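Local coordinates for protein pyruvate-formate lyase-activating enzyme (Bacteroides vulgatus ATCC 8482, PDB 3CAN) that probably belongs to the radical SAM enzymes and folds here as a parallel sheet flanked by helices, consistent with part of a TIM-type barrel, at residues V48-V51 with M52-E56; C167-I170 with L171-G175. All coordinates share one frame; numbering follows the deposited sequence.

How the contacts relate
Both contacts are local, each formed within the last turns of one helix and the residues that leave it. Contact 1 comes first along the chain, at the end of helix 45-53, and contact 2 much later, at the end of helix 161-173. Their centres lie 29 Å apart on opposite sides of the chain's centre, and their nearest atoms are about 19 Å from each other, so they do not touch. What they share is the six-stranded parallel sheet: helix 45-53 leads into strand 57-61, the third across it, whereas helix 161-173 leads into the edge strand 178-180. Each contact thus shows how a helix ends before the chain re-enters the sheet.

Contact 1: V48-V51 with M52-E56; sequences VDEV and MRNCE
Val48 starts the contact with its carbonyl, which takes the N-H of Met52, while its CG1 lies 4.0 Å from CE of Met52, a selenomethionine. That methyl end bends back at chi3 (-72°) and also comes to 3.4 Å from OD1 of Asp49. The stronger partner of the Asp49 carboxylate lies elsewhere, in a salt bridge from OD2 to Arg87. Asp49 O accepts from Arg53 N and also sits over the centre of one face of the Arg53 guanidinium, 3.8 Å above its plane.

Glu50 does most of the polar work. With CG anti to the backbone N (chi1 -173°) and the chain bent at chi2, the carboxylate turns forward, toward the end of the helix, to meet Arg53 and Asn54. In the conformer modelled here, Arg53 grips a single oxygen side-on: Glu50 OE1 receives NE at 3.0 Å and NH1 at 2.9 Å. OE1 lies in the guanidinium plane, yet the carboxylate is turned 59° from that plane, and NE meets OE1 from above the carboxylate. The amide of Asn54 comes in beside them, its ND2 giving a bond of 2.8 Å to Glu50 O and, in this conformer, a weak one of 3.1 Å to OE2.

Val51 closes the turn. Its carbonyl accepts from Asn54 N, and its CG1 packs 3.9 Å from SG of Cys55, on the side where both residues meet Val37 of strand 35-38.

The Asn54 side chain, just past the helix, thus bonds back to Glu50 O in its last turn. With Glu50 so placed, its carboxylate probably balances much of the Arg53 charge, and the Asp49 carbonyl oxygen over the guanidinium face may add a weaker attraction.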
loop_
_atom_site.group_PDB
_atom_site.type_symbol
_atom_site.label_atom_id
_atom_site.label_comp_id
_atom_site.label_asym_id
_atom_site.label_seq_id
_atom_site.Cartn_x
_atom_site.Cartn_y
_atom_site.Cartn_z
ATOM N N VAL A 48 -2.113 15.783 15.500
ATOM C CA VAL A 48 -2.619 15.750 14.128
ATOM C C VAL A 48 -2.189 17.035 13.422
ATOM O O VAL A 48 -1.720 17.002 12.308
ATOM C CB VAL A 48 -4.151 15.605 14.073
ATOM C CG1 VAL A 48 -4.650 15.668 12.618
ATOM C CG2 VAL A 48 -4.596 14.294 14.749
ATOM N N ASP A 49 -2.333 18.172 14.091
ATOM C CA ASP A 49 -1.931 19.458 13.504
ATOM C C ASP A 49 -0.438 19.498 13.168
ATOM O O ASP A 49 -0.053 19.959 12.080
ATOM C CB ASP A 49 -2.262 20.610 14.459
ATOM C CG ASP A 49 -3.745 20.860 14.596
ATOM O OD1 ASP A 49 -4.541 20.289 13.825
ATOM O OD2 ASP A 49 -4.115 21.654 15.494
ATOM N N GLU A 50 0.401 19.009 14.081
ATOM C CA GLU A 50 1.849 19.007 13.860
ATOM C C GLU A 50 2.242 18.041 12.745
ATOM O O GLU A 50 3.129 18.338 11.959
ATOM C CB GLU A 50 2.611 18.671 15.145
ATOM C CG GLU A 50 4.141 18.818 15.044
ATOM C CD GLU A 50 4.618 20.252 14.793
ATOM O OE1 GLU A 50 3.866 21.210 15.076
ATOM O OE2 GLU A 50 5.763 20.419 14.311
ATOM N N VAL A 51 1.587 16.883 12.678
ATOM C CA VAL A 51 1.821 15.944 11.569
ATOM C C VAL A 51 1.489 16.610 10.228
ATOM O O VAL A 51 2.275 16.550 9.289
ATOM C CB VAL A 51 1.023 14.635 11.724
ATOM C CG1 VAL A 51 1.068 13.824 10.410
ATOM C CG2 VAL A 51 1.601 13.802 12.884
HETATM N N MSE A 52 0.353 17.299 10.153
HETATM C CA MSE A 52 -0.014 18.013 8.920
HETATM C C MSE A 52 1.013 19.078 8.508
HETATM O O MSE A 52 1.238 19.301 7.326
HETATM C CB MSE A 52 -1.407 18.626 9.042
HETATM C CG MSE A 52 -2.529 17.619 8.990
HETATM SE SE MSE A 52 -4.288 18.456 8.870
HETATM C CE MSE A 52 -4.429 19.140 10.674
ATOM N N ARG A 53 1.659 19.722 9.473
ATOM C CA ARG A 53 2.695 20.685 9.150
ATOM C C ARG A 53 3.949 20.042 8.548
ATOM O O ARG A 53 4.788 20.741 7.961
ATOM C CB ARG A 53 3.067 21.493 10.392
ATOM C CG ARG A 53 2.031 22.525 10.757
ATOM C CD ARG A 53 2.574 23.503 11.782
ATOM N NE ARG A 53 2.410 22.986 13.126
ATOM C CZ ARG A 53 1.296 23.098 13.852
ATOM N NH1 ARG A 53 1.249 22.570 15.058
ATOM N NH2 ARG A 53 0.220 23.728 13.388
ATOM N N ASN A 54 4.063 18.716 8.662
ATOM C CA ASN A 54 5.279 18.013 8.291
ATOM C C ASN A 54 5.032 16.817 7.373
ATOM O O ASN A 54 5.779 15.840 7.389
ATOM C CB ASN A 54 6.022 17.594 9.553
ATOM C CG ASN A 54 6.497 18.797 10.367
ATOM O OD1 ASN A 54 7.456 19.485 9.985
ATOM N ND2 ASN A 54 5.811 19.067 11.475
ATOM N N CYS A 55 3.987 16.905 6.559
ATOM C CA CYS A 55 3.784 15.889 5.530
ATOM C C CYS A 55 2.935 16.430 4.408
ATOM O O CYS A 55 2.459 17.570 4.468
ATOM C CB CYS A 55 3.211 14.597 6.116
ATOM S SG CYS A 55 1.464 14.672 6.587
ATOM N N GLU A 56 2.779 15.615 3.375
ATOM C CA GLU A 56 2.055 15.982 2.171
ATOM C C GLU A 56 0.622 15.439 2.114
ATOM O O GLU A 56 -0.206 15.978 1.376
ATOM C CB GLU A 56 2.818 15.480 0.947
ATOM C CG GLU A 56 3.946 16.348 0.507
ATOM C CD GLU A 56 5.120 16.381 1.455
ATOM O OE1 GLU A 56 5.519 15.342 2.014
ATOM O OE2 GLU A 56 5.688 17.470 1.616
#

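Contact 2: C167-I170 with L171-G175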
loop_
_atom_site.group_PDB
_atom_site.type_symbol
_atom_site.label_atom_id
_atom_site.label_comp_id
_atom_site.label_asym_id
_atom_site.label_seq_id
_atom_site.Cartn_x
_atom_site.Cartn_y
_atom_site.Cartn_z
ATOM N N CYS A 167 -20.697 -0.653 -4.312
ATOM C CA CYS A 167 -20.091 0.258 -3.329
ATOM C C CYS A 167 -19.474 1.482 -4.009
ATOM O O CYS A 167 -19.608 2.612 -3.543
ATOM C CB CYS A 167 -19.041 -0.474 -2.498
ATOM S SG CYS A 167 -19.735 -1.742 -1.414
ATOM N N ILE A 168 -18.789 1.250 -5.120
ATOM C CA ILE A 168 -18.244 2.346 -5.897
ATOM C C ILE A 168 -19.352 3.276 -6.383
ATOM O O ILE A 168 -19.202 4.500 -6.333
ATOM C CB ILE A 168 -17.426 1.826 -7.101
ATOM C CG1 ILE A 168 -16.168 1.092 -6.611
ATOM C CG2 ILE A 168 -17.068 2.972 -8.041
ATOM C CD1 ILE A 168 -15.123 1.977 -5.918
ATOM N N GLN A 169 -20.457 2.703 -6.857
ATOM C CA GLN A 169 -21.571 3.505 -7.347
ATOM C C GLN A 169 -22.168 4.384 -6.252
ATOM O O GLN A 169 -22.467 5.550 -6.490
ATOM C CB GLN A 169 -22.674 2.628 -7.947
ATOM C CG GLN A 169 -23.754 3.414 -8.677
ATOM C CD GLN A 169 -23.187 4.191 -9.860
ATOM O OE1 GLN A 169 -22.595 3.609 -10.767
ATOM N NE2 GLN A 169 -23.347 5.506 -9.841
ATOM N N ILE A 170 -22.363 3.812 -5.068
ATOM C CA ILE A 170 -22.903 4.560 -3.928
ATOM C C ILE A 170 -22.036 5.785 -3.643
ATOM O O ILE A 170 -22.520 6.912 -3.554
ATOM C CB ILE A 170 -22.983 3.674 -2.659
ATOM C CG1 ILE A 170 -24.075 2.607 -2.817
ATOM C CG2 ILE A 170 -23.268 4.525 -1.417
ATOM C CD1 ILE A 170 -23.925 1.427 -1.870
ATOM N N LEU A 171 -20.736 5.564 -3.498
ATOM C CA LEU A 171 -19.836 6.660 -3.184
ATOM C C LEU A 171 -19.854 7.732 -4.292
ATOM O O LEU A 171 -19.899 8.932 -4.000
ATOM C CB LEU A 171 -18.423 6.114 -2.934
ATOM C CG LEU A 171 -18.287 5.259 -1.674
ATOM C CD1 LEU A 171 -16.992 4.424 -1.704
ATOM C CD2 LEU A 171 -18.375 6.138 -0.409
ATOM N N THR A 172 -19.853 7.283 -5.545
ATOM C CA THR A 172 -19.929 8.164 -6.700
ATOM C C THR A 172 -21.232 8.964 -6.691
ATOM O O THR A 172 -21.224 10.165 -6.966
ATOM C CB THR A 172 -19.799 7.361 -8.019
ATOM O OG1 THR A 172 -18.580 6.593 -8.003
ATOM C CG2 THR A 172 -19.790 8.289 -9.221
ATOM N N ASP A 173 -22.342 8.300 -6.361
ATOM C CA ASP A 173 -23.650 8.958 -6.284
ATOM C C ASP A 173 -23.692 10.105 -5.269
ATOM O O ASP A 173 -24.455 11.052 -5.448
ATOM C CB ASP A 173 -24.756 7.941 -5.949
ATOM C CG ASP A 173 -25.099 7.014 -7.117
ATOM O OD1 ASP A 173 -24.714 7.288 -8.275
ATOM O OD2 ASP A 173 -25.769 5.987 -6.864
ATOM N N TYR A 174 -22.878 10.015 -4.212
ATOM C CA TYR A 174 -22.785 11.065 -3.192
ATOM C C TYR A 174 -21.721 12.113 -3.522
ATOM O O TYR A 174 -21.414 12.984 -2.699
ATOM C CB TYR A 174 -22.507 10.444 -1.814
ATOM C CG TYR A 174 -23.730 9.873 -1.143
ATOM C CD1 TYR A 174 -24.055 8.531 -1.269
ATOM C CD2 TYR A 174 -24.548 10.675 -0.345
ATOM C CE1 TYR A 174 -25.183 7.996 -0.645
ATOM C CE2 TYR A 174 -25.675 10.153 0.276
ATOM C CZ TYR A 174 -25.982 8.807 0.137
ATOM O OH TYR A 174 -27.094 8.274 0.772
ATOM N N GLY A 175 -21.159 12.034 -4.726
ATOM C CA GLY A 175 -20.209 13.032 -5.203
ATOM C C GLY A 175 -18.780 12.837 -4.745
ATOM O O GLY A 175 -17.977 13.767 -4.816
#
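Gln169 reaches Asp173 one turn on, and its side chain can be followed outward. The bond from CA to CB points away from the following residues, but the chain bends at chi2 (62°) and swings the amide back over them. CG passes 3.7 Å from OD2 of Asp173, CD lies 3.8 Å from OD1, and NE2 at the tip donates to that same OD1 at 2.7 Å. OD1 lies in the amide plane of Gln169, whereas NE2 stands above the carboxylate plane; the two flat groups are turned 41° apart. The backbone doubles the link, Asp173 N bonding to Gln169 O.

Next to it, Ile168 O takes two donors from Thr172 on opposite faces of its plane: the N-H, and OG1 at 2.7 Å. Ile170 and Tyr174 lie side by side; in the modelled conformer CG2 of Ile170 lies 4.0 Å from CE1 of Tyr174, with Ile170 O at the ring's edge.

Gly175, with positive phi, is the C-prime residue of a Schellman motif that closes helix 161-173. On the inner side Leu171 packs on Ile129 and Leu131 of strand 128-133 and on Ala116 of helix 109-121, which Tyr174 also touches, while Ile168 rests against Ala178 and Ile180 of strand 178-180.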